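Local coordinates for protein beta-glucosidase (Saccharopolyspora erythraea D, PDB 5M6G) that probably hydrolyses terminal, non-reducing beta-D-glucosyl residues with release of beta-D-glucose, as a member of glycosyl hydrolase family 3, at residues A[232-237]-A[253-258]; A[279-284]-A[290-295]; A[238-243]-A[247-252]; A[180-185]-A[261-266]; A[285-290]-A[307-312]. One frame throughout, in Å; residues are numbered along the deposited sequence.

Contact 1. Residues A[232-237]-A[253-258]; sequences HYVGDG and QELREI. With SOR (sorbitol), chain L.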
# COMPACT_ATOMS: atom_id res chain seq x y z
N HIS A 232 7.11 -6.33 -0.25
CA HIS A 232 7.22 -7.58 -0.99
C HIS A 232 8.57 -8.23 -0.66
O HIS A 232 9.63 -7.60 -0.77
CB HIS A 232 7.12 -7.34 -2.50
CG HIS A 232 5.96 -6.47 -2.90
ND1 HIS A 232 6.00 -5.09 -2.81
CD2 HIS A 232 4.75 -6.78 -3.41
CE1 HIS A 232 4.85 -4.60 -3.23
NE2 HIS A 232 4.08 -5.60 -3.61
N TYR A 233 8.52 -9.49 -0.26
CA TYR A 233 9.69 -10.24 0.20
C TYR A 233 10.54 -10.74 -0.97
O TYR A 233 10.04 -11.50 -1.78
CB TYR A 233 9.21 -11.44 1.05
CG TYR A 233 10.34 -12.22 1.67
CD1 TYR A 233 10.85 -11.85 2.91
CD2 TYR A 233 10.92 -13.30 1.02
CE1 TYR A 233 11.92 -12.54 3.48
CE2 TYR A 233 11.99 -14.00 1.59
CZ TYR A 233 12.48 -13.61 2.82
OH TYR A 233 13.52 -14.27 3.42
N VAL A 234 11.81 -10.32 -1.08
CA VAL A 234 12.46 -9.32 -0.24
C VAL A 234 13.42 -8.54 -1.14
O VAL A 234 13.97 -9.09 -2.10
CB VAL A 234 13.20 -9.94 0.98
CG1 VAL A 234 14.18 -11.03 0.54
CG2 VAL A 234 13.91 -8.87 1.82
N GLY A 235 13.61 -7.25 -0.85
CA GLY A 235 14.50 -6.41 -1.63
C GLY A 235 13.83 -5.62 -2.73
O GLY A 235 14.54 -5.12 -3.62
N ASP A 236 12.50 -5.50 -2.72
CA ASP A 236 11.83 -4.78 -3.80
C ASP A 236 12.28 -3.32 -3.89
O ASP A 236 12.30 -2.74 -4.98
CB ASP A 236 10.30 -4.90 -3.65
CG ASP A 236 9.80 -4.53 -2.25
OD1 ASP A 236 10.60 -4.46 -1.29
OD2 ASP A 236 8.58 -4.32 -2.11
N GLY A 237 12.69 -2.72 -2.77
CA GLY A 237 13.19 -1.34 -2.78
C GLY A 237 14.64 -1.19 -3.18
O GLY A 237 15.16 -0.07 -3.25
N GLN A 253 24.73 -9.70 3.04
CA GLN A 253 24.80 -8.81 4.20
C GLN A 253 23.95 -7.56 3.99
O GLN A 253 23.19 -7.16 4.88
CB GLN A 253 26.25 -8.41 4.48
CG GLN A 253 26.39 -7.55 5.72
CD GLN A 253 27.81 -7.11 5.99
OE1 GLN A 253 28.73 -7.44 5.22
NE2 GLN A 253 28.01 -6.37 7.07
N GLU A 254 24.06 -6.92 2.82
CA GLU A 254 23.27 -5.72 2.57
C GLU A 254 21.78 -6.04 2.53
O GLU A 254 20.95 -5.26 3.04
CB GLU A 254 23.70 -5.05 1.26
CG GLU A 254 25.11 -4.46 1.28
CD GLU A 254 25.60 -4.01 -0.09
OE1 GLU A 254 25.93 -4.86 -0.96
OE2 GLU A 254 25.67 -2.78 -0.29
N LEU A 255 21.42 -7.17 1.93
CA LEU A 255 20.02 -7.57 1.90
C LEU A 255 19.50 -7.79 3.31
O LEU A 255 18.41 -7.33 3.66
CB LEU A 255 19.86 -8.84 1.06
CG LEU A 255 18.43 -9.35 0.82
CD1 LEU A 255 17.72 -8.44 -0.17
CD2 LEU A 255 18.43 -10.81 0.31
N ARG A 256 20.30 -8.46 4.15
CA ARG A 256 19.89 -8.74 5.52
C ARG A 256 19.88 -7.50 6.40
O ARG A 256 19.06 -7.40 7.31
CB ARG A 256 20.80 -9.81 6.13
CG ARG A 256 20.63 -11.18 5.52
CD ARG A 256 21.65 -12.15 6.07
NE ARG A 256 21.27 -13.53 5.81
CZ ARG A 256 20.50 -14.26 6.61
NH1 ARG A 256 20.00 -13.73 7.73
NH2 ARG A 256 20.20 -15.52 6.29
N GLU A 257 20.80 -6.56 6.15
CA GLU A 257 20.88 -5.39 7.03
C GLU A 257 19.89 -4.30 6.65
O GLU A 257 19.40 -3.59 7.54
CB GLU A 257 22.31 -4.83 7.02
CG GLU A 257 23.32 -5.77 7.65
CD GLU A 257 24.70 -5.16 7.73
OE1 GLU A 257 24.92 -4.13 7.07
OE2 GLU A 257 25.56 -5.72 8.45
N ILE A 258 19.57 -4.15 5.37
CA ILE A 258 18.69 -3.07 4.92
C ILE A 258 17.24 -3.55 4.71
O ILE A 258 16.31 -2.94 5.23
CB ILE A 258 19.24 -2.43 3.63
CG1 ILE A 258 20.64 -1.87 3.87
CG2 ILE A 258 18.28 -1.34 3.12
CD1 ILE A 258 21.24 -1.14 2.66
C1 SOR L . 1.24 -5.79 -4.92
C2 SOR L . -0.27 -5.85 -5.05
C3 SOR L . -0.63 -6.43 -6.42
C4 SOR L . -2.10 -6.19 -6.75
C5 SOR L . -2.38 -6.22 -8.25
C6 SOR L . -3.77 -5.62 -8.48
O1 SOR L . 1.62 -4.82 -3.98
O2 SOR L . -0.80 -6.67 -4.02
O3 SOR L . -0.36 -7.80 -6.40
O4 SOR L . -2.90 -7.15 -6.10
O5 SOR L . -1.41 -5.50 -9.00
O6 SOR L . -3.93 -5.25 -9.84
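Leu255, on helix 252-259 of the TIM-barrel-type N-terminal domain, reaches across to the loop that leaves barrel strand 229-233 and touches it at Val234 and Gly235. Its CG lies anti to the backbone N (chi1 -175°), which carries the two methyls off the helix. The branches divide the work: CD2 meets Val234 CG1 at 4.3 Å, while CD1 stands 4.1 Å from Gly235 CA, a loose apolar fit. With no side chain, Gly235 lets the Leu255 CD1 methyl come up to its CA, and its O accepts a hydrogen bond from Thr248 OG1. On the sorbitol side of the same loop, the imidazole of His232 is held edge-on between two partners. Its ND1 donates to Asp236 OD2 at 2.8 Å, nearly in the ring plane, and the backbone N of His232 gives the same oxygen a second bond from above the carboxylate plane. The ring's rotation is thereby fixed, and at its far edge His232 NE2 is hydrogen-bonded to sorbitol O1 at 2.6 Å.

Contact 2. Residues A[279-284]-A[290-295]; sequences SSWNGE and TYLVND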
# COMPACT_ATOMS: atom_id res chain seq x y z
N SER A 279 10.66 -9.04 -7.99
CA SER A 279 12.05 -8.70 -8.28
C SER A 279 12.97 -9.91 -8.11
O SER A 279 12.53 -11.01 -7.73
CB SER A 279 12.50 -7.54 -7.38
OG SER A 279 12.42 -7.89 -6.02
N SER A 280 14.25 -9.71 -8.40
CA SER A 280 15.28 -10.73 -8.27
C SER A 280 16.34 -10.29 -7.27
O SER A 280 16.49 -9.11 -6.97
CB SER A 280 15.96 -11.03 -9.62
OG SER A 280 15.04 -11.48 -10.59
N TRP A 281 17.08 -11.27 -6.77
CA TRP A 281 18.24 -11.00 -5.93
C TRP A 281 19.44 -11.61 -6.63
O TRP A 281 19.50 -12.84 -6.82
CB TRP A 281 18.07 -11.56 -4.51
CG TRP A 281 19.31 -11.36 -3.67
CD1 TRP A 281 20.01 -10.20 -3.50
CD2 TRP A 281 20.01 -12.36 -2.90
NE1 TRP A 281 21.09 -10.41 -2.67
CE2 TRP A 281 21.11 -11.72 -2.29
CE3 TRP A 281 19.80 -13.72 -2.66
CZ2 TRP A 281 22.01 -12.41 -1.46
CZ3 TRP A 281 20.69 -14.40 -1.83
CH2 TRP A 281 21.78 -13.74 -1.24
N ASN A 282 20.37 -10.75 -7.06
CA ASN A 282 21.56 -11.15 -7.80
C ASN A 282 21.21 -12.06 -8.98
O ASN A 282 21.86 -13.07 -9.23
CB ASN A 282 22.58 -11.81 -6.88
CG ASN A 282 23.18 -10.82 -5.90
OD1 ASN A 282 23.29 -9.63 -6.19
ND2 ASN A 282 23.56 -11.30 -4.72
N GLY A 283 20.15 -11.70 -9.69
CA GLY A 283 19.72 -12.43 -10.87
C GLY A 283 18.83 -13.63 -10.61
O GLY A 283 18.39 -14.26 -11.58
N GLU A 284 18.57 -13.98 -9.35
CA GLU A 284 17.68 -15.09 -9.02
C GLU A 284 16.29 -14.54 -8.70
O GLU A 284 16.15 -13.72 -7.79
CB GLU A 284 18.22 -15.88 -7.82
CG GLU A 284 17.29 -17.01 -7.34
CD GLU A 284 17.67 -17.57 -5.96
OE1 GLU A 284 17.37 -18.75 -5.70
OE2 GLU A 284 18.27 -16.83 -5.15
N THR A 290 14.21 -20.84 -3.34
CA THR A 290 14.07 -21.73 -2.19
C THR A 290 14.84 -21.20 -0.99
O THR A 290 14.37 -21.28 0.15
CB THR A 290 14.55 -23.14 -2.57
OG1 THR A 290 13.88 -23.56 -3.77
CG2 THR A 290 14.23 -24.13 -1.46
N TYR A 291 16.03 -20.63 -1.23
CA TYR A 291 16.84 -20.15 -0.13
C TYR A 291 16.13 -19.02 0.62
O TYR A 291 15.95 -19.09 1.84
CB TYR A 291 18.22 -19.68 -0.63
CG TYR A 291 19.06 -19.07 0.47
CD1 TYR A 291 19.47 -19.83 1.56
CD2 TYR A 291 19.42 -17.72 0.44
CE1 TYR A 291 20.22 -19.29 2.58
CE2 TYR A 291 20.17 -17.16 1.45
CZ TYR A 291 20.58 -17.95 2.52
OH TYR A 291 21.33 -17.40 3.54
N LEU A 292 15.69 -17.99 -0.09
CA LEU A 292 15.13 -16.84 0.62
C LEU A 292 13.74 -17.16 1.17
O LEU A 292 13.42 -16.75 2.29
CB LEU A 292 15.09 -15.61 -0.29
CG LEU A 292 16.46 -15.00 -0.61
CD1 LEU A 292 16.32 -13.74 -1.44
CD2 LEU A 292 17.22 -14.70 0.68
N VAL A 293 12.92 -17.90 0.42
CA VAL A 293 11.53 -18.12 0.85
C VAL A 293 11.45 -19.28 1.83
O VAL A 293 10.85 -19.16 2.91
CB VAL A 293 10.62 -18.35 -0.37
CG1 VAL A 293 9.20 -18.65 0.09
CG2 VAL A 293 10.62 -17.15 -1.28
N ASN A 294 12.02 -20.43 1.49
CA ASN A 294 11.91 -21.55 2.42
C ASN A 294 12.97 -21.48 3.50
O ASN A 294 12.66 -21.56 4.70
CB ASN A 294 11.99 -22.88 1.68
CG ASN A 294 11.81 -24.06 2.63
OD1 ASN A 294 10.68 -24.42 2.97
ND2 ASN A 294 12.92 -24.63 3.09
N ASP A 295 14.24 -21.33 3.12
CA ASP A 295 15.31 -21.46 4.10
C ASP A 295 15.35 -20.27 5.04
O ASP A 295 15.44 -20.43 6.27
CB ASP A 295 16.66 -21.65 3.40
CG ASP A 295 16.75 -22.99 2.67
OD1 ASP A 295 15.83 -23.82 2.82
OD2 ASP A 295 17.75 -23.21 1.96
O HOH W 1 17.55 -20.66 -4.11
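Trp281 and Leu292 meet at about a right angle, the indole reaching from a short strand and the leucine from the first turn of helix 290-300. The closest approach is Trp281 CE3 to Leu292 CD1, 3.7 Å; the same methyl lies 4.2 Å from Trp281 CB, so it sits beside the root of the indole. At the outer corner of its benzene ring, Trp281 CZ3 comes to 4.2 Å from Tyr291 CD2, striking the phenol at its edge. With CG anti to the backbone N (chi1 176°), the indole extends toward the helix.

Further out, a type I' turn from Trp281 to Glu284 closes the hairpin, and Trp281 NE1 is bonded to Ile250 O. Tyr291 OH is bonded to Glu252 OE2, so the phenol is tied down at its far end too. Beside the apolar patch, one water donates to Glu284 OE1 and accepts a long bond, 3.3 Å, from Tyr291 N. The hairpin thus meets the helix start in two ways: carbon surface carries the direct contact, whereas the carboxylate reaches an amide of the first turn only through water, and its negative charge, near the positive end of the helix dipole, would probably be favourable.

Contact 3. Residues A[238-243]-A[247-252]; sequences GTTGGD and NTEISE. With MG (magnesium ion), chain C.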
# COMPACT_ATOMS: atom_id res chain seq x y z
N GLY A 238 15.31 -2.31 -3.45
CA GLY A 238 16.73 -2.28 -3.74
C GLY A 238 17.11 -2.52 -5.18
O GLY A 238 18.31 -2.69 -5.46
N THR A 239 16.16 -2.54 -6.12
CA THR A 239 16.48 -2.90 -7.49
C THR A 239 17.37 -1.84 -8.12
O THR A 239 17.26 -0.65 -7.82
CB THR A 239 15.21 -3.09 -8.33
OG1 THR A 239 14.44 -1.88 -8.35
CG2 THR A 239 14.37 -4.23 -7.78
N THR A 240 18.26 -2.29 -9.01
CA THR A 240 19.17 -1.37 -9.68
C THR A 240 18.38 -0.36 -10.49
O THR A 240 17.47 -0.72 -11.24
CB THR A 240 20.12 -2.15 -10.59
OG1 THR A 240 20.83 -3.11 -9.79
CG2 THR A 240 21.13 -1.21 -11.26
N GLY A 241 18.73 0.91 -10.33
CA GLY A 241 18.03 1.98 -11.01
C GLY A 241 16.63 2.25 -10.52
O GLY A 241 15.90 3.01 -11.17
N GLY A 242 16.23 1.66 -9.40
CA GLY A 242 14.84 1.76 -8.98
C GLY A 242 13.86 1.22 -10.00
O GLY A 242 12.72 1.68 -10.07
N ASP A 243 14.29 0.26 -10.82
CA ASP A 243 13.41 -0.33 -11.82
C ASP A 243 12.45 -1.30 -11.15
O ASP A 243 12.88 -2.24 -10.46
CB ASP A 243 14.24 -1.04 -12.89
CG ASP A 243 13.41 -1.44 -14.10
OD1 ASP A 243 12.37 -0.81 -14.34
OD2 ASP A 243 13.81 -2.39 -14.81
N ASN A 247 16.20 -6.05 -10.63
CA ASN A 247 17.17 -6.97 -10.06
C ASN A 247 17.88 -6.25 -8.93
O ASN A 247 18.46 -5.17 -9.14
CB ASN A 247 18.16 -7.44 -11.13
CG ASN A 247 19.17 -8.46 -10.60
OD1 ASN A 247 18.94 -9.10 -9.58
ND2 ASN A 247 20.29 -8.62 -11.31
N THR A 248 17.83 -6.81 -7.73
CA THR A 248 18.49 -6.23 -6.57
C THR A 248 19.87 -6.87 -6.45
O THR A 248 20.00 -8.04 -6.06
CB THR A 248 17.65 -6.44 -5.32
OG1 THR A 248 16.45 -5.67 -5.44
CG2 THR A 248 18.41 -5.98 -4.09
N GLU A 249 20.90 -6.11 -6.79
CA GLU A 249 22.25 -6.64 -6.95
C GLU A 249 23.09 -6.16 -5.77
O GLU A 249 23.81 -5.17 -5.87
CB GLU A 249 22.83 -6.21 -8.28
CG GLU A 249 21.86 -6.38 -9.44
CD GLU A 249 22.44 -5.86 -10.75
OE1 GLU A 249 23.45 -6.43 -11.21
OE2 GLU A 249 21.90 -4.87 -11.30
N ILE A 250 22.97 -6.86 -4.64
CA ILE A 250 23.61 -6.48 -3.39
C ILE A 250 24.05 -7.75 -2.66
O ILE A 250 23.57 -8.85 -2.93
CB ILE A 250 22.69 -5.63 -2.47
CG1 ILE A 250 21.50 -6.47 -1.99
CG2 ILE A 250 22.17 -4.38 -3.20
CD1 ILE A 250 20.55 -5.67 -1.09
N SER A 251 24.97 -7.58 -1.71
CA SER A 251 25.44 -8.72 -0.94
C SER A 251 24.31 -9.26 -0.06
O SER A 251 23.32 -8.57 0.23
CB SER A 251 26.62 -8.32 -0.07
OG SER A 251 26.18 -7.45 0.95
N GLU A 252 24.48 -10.51 0.40
CA GLU A 252 23.53 -11.03 1.38
C GLU A 252 23.55 -10.20 2.65
O GLU A 252 22.51 -9.98 3.28
CB GLU A 252 23.82 -12.50 1.69
CG GLU A 252 22.77 -13.07 2.64
CD GLU A 252 22.82 -14.56 2.74
OE1 GLU A 252 23.59 -15.18 1.97
OE2 GLU A 252 22.08 -15.11 3.58
MG MG C . 10.61 0.06 -15.00
O HOH W 2 20.64 -3.30 -7.02
O HOH W 3 16.85 -3.49 -11.84
O HOH W 4 9.64 -1.69 -14.39
O HOH W 5 8.89 0.90 -15.73
O HOH W 6 11.63 1.68 -15.82
O HOH W 7 10.74 -0.73 -16.97
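Direct hydrogen bonds join Thr240 to the 247-252 segment at two points. Its backbone N donates to Asn247 O at 2.9 Å and 166°, though the donor is tilted 34° from the carbonyl plane. Its hydroxyl OG1 donates to Glu249 OE2 at 2.6 Å, on the anti side of the carboxylate. Glu249 is extended beyond CG, which brings its carboxylate obliquely across the threonine side chain.

Water supplies the second kind of link. One molecule donates to both Gly238 O and Thr240 OG1 while accepting from Glu249 N, so the hydroxyl is engaged as donor and acceptor at once; another bridges Thr240 O and Asn247 N.

Van der Waals contact is close where Thr239 and Thr248 cross at about a right angle, with Thr239 CG2 3.4 Å from Thr248 OG1. That hydroxyl has its partner in Gly235 O. Within its own loop, Thr239 OG1 donates to Asp243 O at 2.6 Å.

The last kind of interaction is metal coordination. Asp243 OD1 binds magnesium at 2.1 Å, joined by four waters and by Asp509 of the C-terminal family region. A glycine-rich loop pinned to a short strand thus presents one ligand of a largely hydrated, six-coordinate magnesium site.

Contact 4. Residues A[180-185]-A[261-266]; sequences PCVCVA and PPFREA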
# COMPACT_ATOMS: atom_id res chain seq x y z
N PRO A 180 0.98 -4.11 5.16
CA PRO A 180 1.73 -2.99 4.56
C PRO A 180 2.90 -3.37 3.64
O PRO A 180 3.52 -4.42 3.84
CB PRO A 180 2.28 -2.26 5.78
CG PRO A 180 2.58 -3.38 6.74
CD PRO A 180 1.38 -4.33 6.56
N CYS A 181 3.19 -2.52 2.66
CA CYS A 181 4.50 -2.57 2.02
C CYS A 181 5.56 -2.20 3.06
O CYS A 181 5.58 -1.06 3.55
CB CYS A 181 4.59 -1.60 0.83
SG CYS A 181 5.94 -1.94 -0.43
N VAL A 182 6.41 -3.16 3.42
CA VAL A 182 7.56 -2.92 4.28
C VAL A 182 8.83 -2.73 3.45
O VAL A 182 9.94 -2.74 3.98
CB VAL A 182 7.72 -4.03 5.33
CG1 VAL A 182 6.41 -4.17 6.14
CG2 VAL A 182 8.10 -5.36 4.67
N CYS A 183 8.65 -2.57 2.13
CA CYS A 183 9.70 -2.17 1.21
C CYS A 183 10.49 -0.98 1.75
O CYS A 183 9.92 -0.01 2.24
CB CYS A 183 9.06 -1.81 -0.14
SG CYS A 183 7.55 -0.68 -0.09
N VAL A 184 11.82 -1.07 1.64
CA VAL A 184 12.73 0.02 1.99
C VAL A 184 13.20 0.61 0.67
O VAL A 184 14.05 0.04 -0.01
CB VAL A 184 13.90 -0.48 2.84
CG1 VAL A 184 14.84 0.65 3.15
CG2 VAL A 184 13.38 -1.12 4.12
N ALA A 185 12.63 1.76 0.29
CA ALA A 185 12.87 2.33 -1.03
C ALA A 185 14.20 3.07 -1.03
O ALA A 185 14.34 4.11 -0.37
CB ALA A 185 11.73 3.25 -1.44
N PRO A 261 15.12 -6.55 7.80
CA PRO A 261 14.67 -6.28 9.19
C PRO A 261 13.19 -5.95 9.30
O PRO A 261 12.54 -6.39 10.26
CB PRO A 261 15.54 -5.09 9.62
CG PRO A 261 16.82 -5.34 8.88
CD PRO A 261 16.37 -5.81 7.52
N PRO A 262 12.60 -5.18 8.37
CA PRO A 262 11.15 -4.93 8.50
C PRO A 262 10.31 -6.20 8.42
O PRO A 262 9.25 -6.26 9.06
CB PRO A 262 10.85 -3.99 7.33
CG PRO A 262 12.13 -3.26 7.12
CD PRO A 262 13.17 -4.34 7.30
N PHE A 263 10.76 -7.21 7.68
CA PHE A 263 10.05 -8.48 7.70
C PHE A 263 10.17 -9.16 9.06
O PHE A 263 9.18 -9.71 9.56
CB PHE A 263 10.56 -9.39 6.59
CG PHE A 263 10.10 -8.96 5.23
CD1 PHE A 263 8.80 -9.25 4.81
CD2 PHE A 263 10.93 -8.20 4.41
CE1 PHE A 263 8.36 -8.82 3.56
CE2 PHE A 263 10.50 -7.76 3.17
CZ PHE A 263 9.20 -8.06 2.75
N ARG A 264 11.35 -9.12 9.67
CA ARG A 264 11.53 -9.70 11.01
C ARG A 264 10.57 -9.06 12.01
O ARG A 264 9.92 -9.75 12.80
CB ARG A 264 12.98 -9.52 11.46
CG ARG A 264 13.48 -10.53 12.46
CD ARG A 264 14.91 -10.22 12.92
NE ARG A 264 15.91 -10.36 11.87
CZ ARG A 264 16.53 -11.51 11.59
NH1 ARG A 264 16.23 -12.60 12.28
NH2 ARG A 264 17.44 -11.57 10.62
N GLU A 265 10.49 -7.72 11.99
CA GLU A 265 9.58 -7.01 12.90
C GLU A 265 8.12 -7.35 12.62
O GLU A 265 7.32 -7.49 13.55
CB GLU A 265 9.79 -5.50 12.78
CG GLU A 265 10.79 -4.94 13.78
CD GLU A 265 10.31 -5.10 15.21
OE1 GLU A 265 9.36 -4.38 15.59
OE2 GLU A 265 10.89 -5.94 15.93
N ALA A 266 7.74 -7.44 11.34
CA ALA A 266 6.35 -7.76 11.03
C ALA A 266 6.01 -9.16 11.54
O ALA A 266 4.93 -9.38 12.08
CB ALA A 266 6.10 -7.65 9.53
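Chi1 of Val182, -55°, places CG2 between the backbone N and the carbonyl carbon and aims that methyl at the ring of Phe263. On the helix, Phe263 has CG anti to its carbonyl carbon (chi1 -74°), which turns one ring face to the Val182 methyl. The outcome is a CH-pi contact: Val182 CG2 lies 3.6 Å from the centroid of Phe263, only 14° off the normal, so the methyl rests almost centrally on the aromatic surface. Its nearest ring atom is Phe263 CZ at 3.5 Å.

Pro262 CB meets Val182 CB at 3.7 Å, and Pro262 CG lies 3.9 Å from Val184 CG2, the two side chains crossing at about a right angle. The side chains of both valines meet the helix through carbon, and Val182 O also rests against Pro262 CB. The intervening Cys183 points away. Its disulfide with Cys181, closed across a single residue, constrains the backbone that carries Val182.

The 180-185 loop follows barrel strand 176-177 and is bonded through Pro180 and Val182 to Lys231 of strand 229-233. Phe263 turns edge-to-face with Tyr233, and Pro262 packs against helix 201-206, wedging helix 261-268 between that helix and the strand.

Contact 5. Residues A[285-290]-A[307-312]; sequences KLHAST and VVSDYD. With SOR (sorbitol), chain L.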
# COMPACT_ATOMS: atom_id res chain seq x y z
N LYS A 285 15.27 -15.01 -9.43
CA LYS A 285 13.90 -14.57 -9.18
C LYS A 285 13.46 -14.94 -7.77
O LYS A 285 13.65 -16.07 -7.32
CB LYS A 285 12.95 -15.22 -10.19
CG LYS A 285 13.08 -14.73 -11.62
CD LYS A 285 12.40 -13.38 -11.82
CE LYS A 285 12.60 -12.85 -13.23
NZ LYS A 285 11.86 -11.56 -13.47
N LEU A 286 12.85 -13.98 -7.07
CA LEU A 286 12.41 -14.25 -5.70
C LEU A 286 11.39 -15.39 -5.67
O LEU A 286 11.44 -16.24 -4.78
CB LEU A 286 11.85 -12.99 -5.05
CG LEU A 286 12.78 -12.32 -4.03
CD1 LEU A 286 12.95 -13.17 -2.76
CD2 LEU A 286 14.14 -12.00 -4.64
N HIS A 287 10.50 -15.45 -6.67
CA HIS A 287 9.47 -16.49 -6.71
C HIS A 287 10.03 -17.89 -6.99
O HIS A 287 9.27 -18.86 -6.93
CB HIS A 287 8.41 -16.13 -7.73
CG HIS A 287 7.39 -15.17 -7.20
ND1 HIS A 287 7.66 -13.83 -7.01
CD2 HIS A 287 6.13 -15.37 -6.74
CE1 HIS A 287 6.60 -13.24 -6.49
NE2 HIS A 287 5.66 -14.15 -6.32
N ALA A 288 11.32 -18.02 -7.28
CA ALA A 288 11.94 -19.34 -7.37
C ALA A 288 13.01 -19.55 -6.31
O ALA A 288 13.72 -20.56 -6.37
CB ALA A 288 12.53 -19.58 -8.76
N SER A 289 13.14 -18.64 -5.35
CA SER A 289 14.27 -18.67 -4.41
C SER A 289 13.90 -19.55 -3.22
O SER A 289 13.36 -19.09 -2.22
CB SER A 289 14.66 -17.27 -3.96
OG SER A 289 15.70 -17.35 -2.99
N THR A 290 14.21 -20.84 -3.34
CA THR A 290 14.07 -21.73 -2.19
C THR A 290 14.84 -21.20 -0.99
O THR A 290 14.37 -21.28 0.15
CB THR A 290 14.55 -23.14 -2.57
OG1 THR A 290 13.88 -23.56 -3.77
CG2 THR A 290 14.23 -24.13 -1.46
N VAL A 307 2.43 -17.76 2.97
CA VAL A 307 3.25 -17.10 1.95
C VAL A 307 2.48 -17.08 0.64
O VAL A 307 2.14 -18.13 0.08
CB VAL A 307 4.60 -17.81 1.78
CG1 VAL A 307 5.42 -17.10 0.70
CG2 VAL A 307 5.34 -17.84 3.10
N VAL A 308 2.19 -15.88 0.14
CA VAL A 308 1.41 -15.72 -1.08
C VAL A 308 2.29 -15.12 -2.17
O VAL A 308 3.17 -14.29 -1.89
CB VAL A 308 0.15 -14.87 -0.83
CG1 VAL A 308 0.52 -13.45 -0.40
CG2 VAL A 308 -0.77 -14.86 -2.05
N SER A 309 2.07 -15.56 -3.41
CA SER A 309 2.78 -14.98 -4.55
C SER A 309 2.21 -13.60 -4.89
O SER A 309 1.13 -13.21 -4.44
CB SER A 309 2.67 -15.89 -5.78
OG SER A 309 1.47 -15.64 -6.51
N ASP A 310 2.97 -12.84 -5.69
CA ASP A 310 2.42 -11.65 -6.33
C ASP A 310 1.62 -12.08 -7.56
O ASP A 310 1.56 -13.26 -7.93
CB ASP A 310 3.52 -10.65 -6.68
CG ASP A 310 3.01 -9.19 -6.68
OD1 ASP A 310 1.80 -8.95 -6.94
OD2 ASP A 310 3.83 -8.28 -6.41
N TYR A 311 1.00 -11.10 -8.20
CA TYR A 311 -0.06 -11.31 -9.18
C TYR A 311 0.53 -11.82 -10.49
O TYR A 311 1.33 -11.13 -11.12
CB TYR A 311 -0.78 -9.98 -9.38
CG TYR A 311 -2.03 -9.96 -10.22
CD1 TYR A 311 -1.99 -9.66 -11.58
CD2 TYR A 311 -3.29 -10.15 -9.63
CE1 TYR A 311 -3.16 -9.59 -12.34
CE2 TYR A 311 -4.46 -10.08 -10.38
CZ TYR A 311 -4.39 -9.81 -11.72
OH TYR A 311 -5.56 -9.74 -12.46
N ASP A 312 0.13 -13.04 -10.89
CA ASP A 312 0.71 -13.73 -12.05
C ASP A 312 2.24 -13.71 -11.99
O ASP A 312 2.92 -13.57 -13.01
CB ASP A 312 0.22 -13.13 -13.37
CG ASP A 312 -1.26 -13.39 -13.63
OD1 ASP A 312 -1.81 -14.34 -13.05
OD2 ASP A 312 -1.87 -12.64 -14.42
C1 SOR L . 1.24 -5.79 -4.92
C2 SOR L . -0.27 -5.85 -5.05
C3 SOR L . -0.63 -6.43 -6.42
C4 SOR L . -2.10 -6.19 -6.75
C5 SOR L . -2.38 -6.22 -8.25
C6 SOR L . -3.77 -5.62 -8.48
O1 SOR L . 1.62 -4.82 -3.98
O2 SOR L . -0.80 -6.67 -4.02
O3 SOR L . -0.36 -7.80 -6.40
O4 SOR L . -2.90 -7.15 -6.10
O5 SOR L . -1.41 -5.50 -9.00
O6 SOR L . -3.93 -5.25 -9.84
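Asp310 OD1 is gripped twice, by sorbitol O3, which donates to it at 2.5 Å, and by Tyr311 N, which donates at 2.6 Å from the anti side of the carboxylate, slightly out of its plane. Across the contact, His287 holds the backbone of the same residue: Asp310 N donates to His287 NE2 at 3.1 Å with an angle of 163°. The amide lies close to the imidazole plane, so it is met at the ring edge.

Ser309 lies against that edge as well, its CB 3.5 Å from His287 NE2 and 3.6 Å from His287 CD2. The histidine ring and the Asp310 carboxylate are turned 34° apart, and the acid leads off toward the ligand with CG anti to the backbone N (chi1 -151°). Ser309 OG donates to Asp310 O at 2.8 Å and is also bonded to Met340 N, tying the turn to the next barrel strand.

NE2 acting as acceptor is consistent with an imidazole whose proton sits on ND1, which makes a weak bond to Ser277 O. His287 lies in the second shell: it bonds the backbone N of the residue whose carboxylate binds sorbitol, which would steady that sorbitol-binding group.

Contacts 1 and 5 converge on one sorbitol, their centres 15 Å apart, with His232 CD2 3.5 Å from Asp310 OD2; Lys231, Asp129 and Arg192 also bond the ligand. Contact 4 touches contact 1, where Asp236 OD2 comes to 3.2 Å from Cys183 CB. Contact 3 is nested in the loop that contact 1 closes and leads outward to magnesium. Contact 2 meets contact 3 through neighbouring strands, with Ser280 O 2.8 Å from Thr248 N, and meets contact 1 where Tyr233 OH lies 2.7 Å from Leu292 O. Contacts 2 and 5 share Thr290. Together they join the loops that follow barrel strands to neighbouring helices, from the sorbitol pocket out to the magnesium-bearing loop.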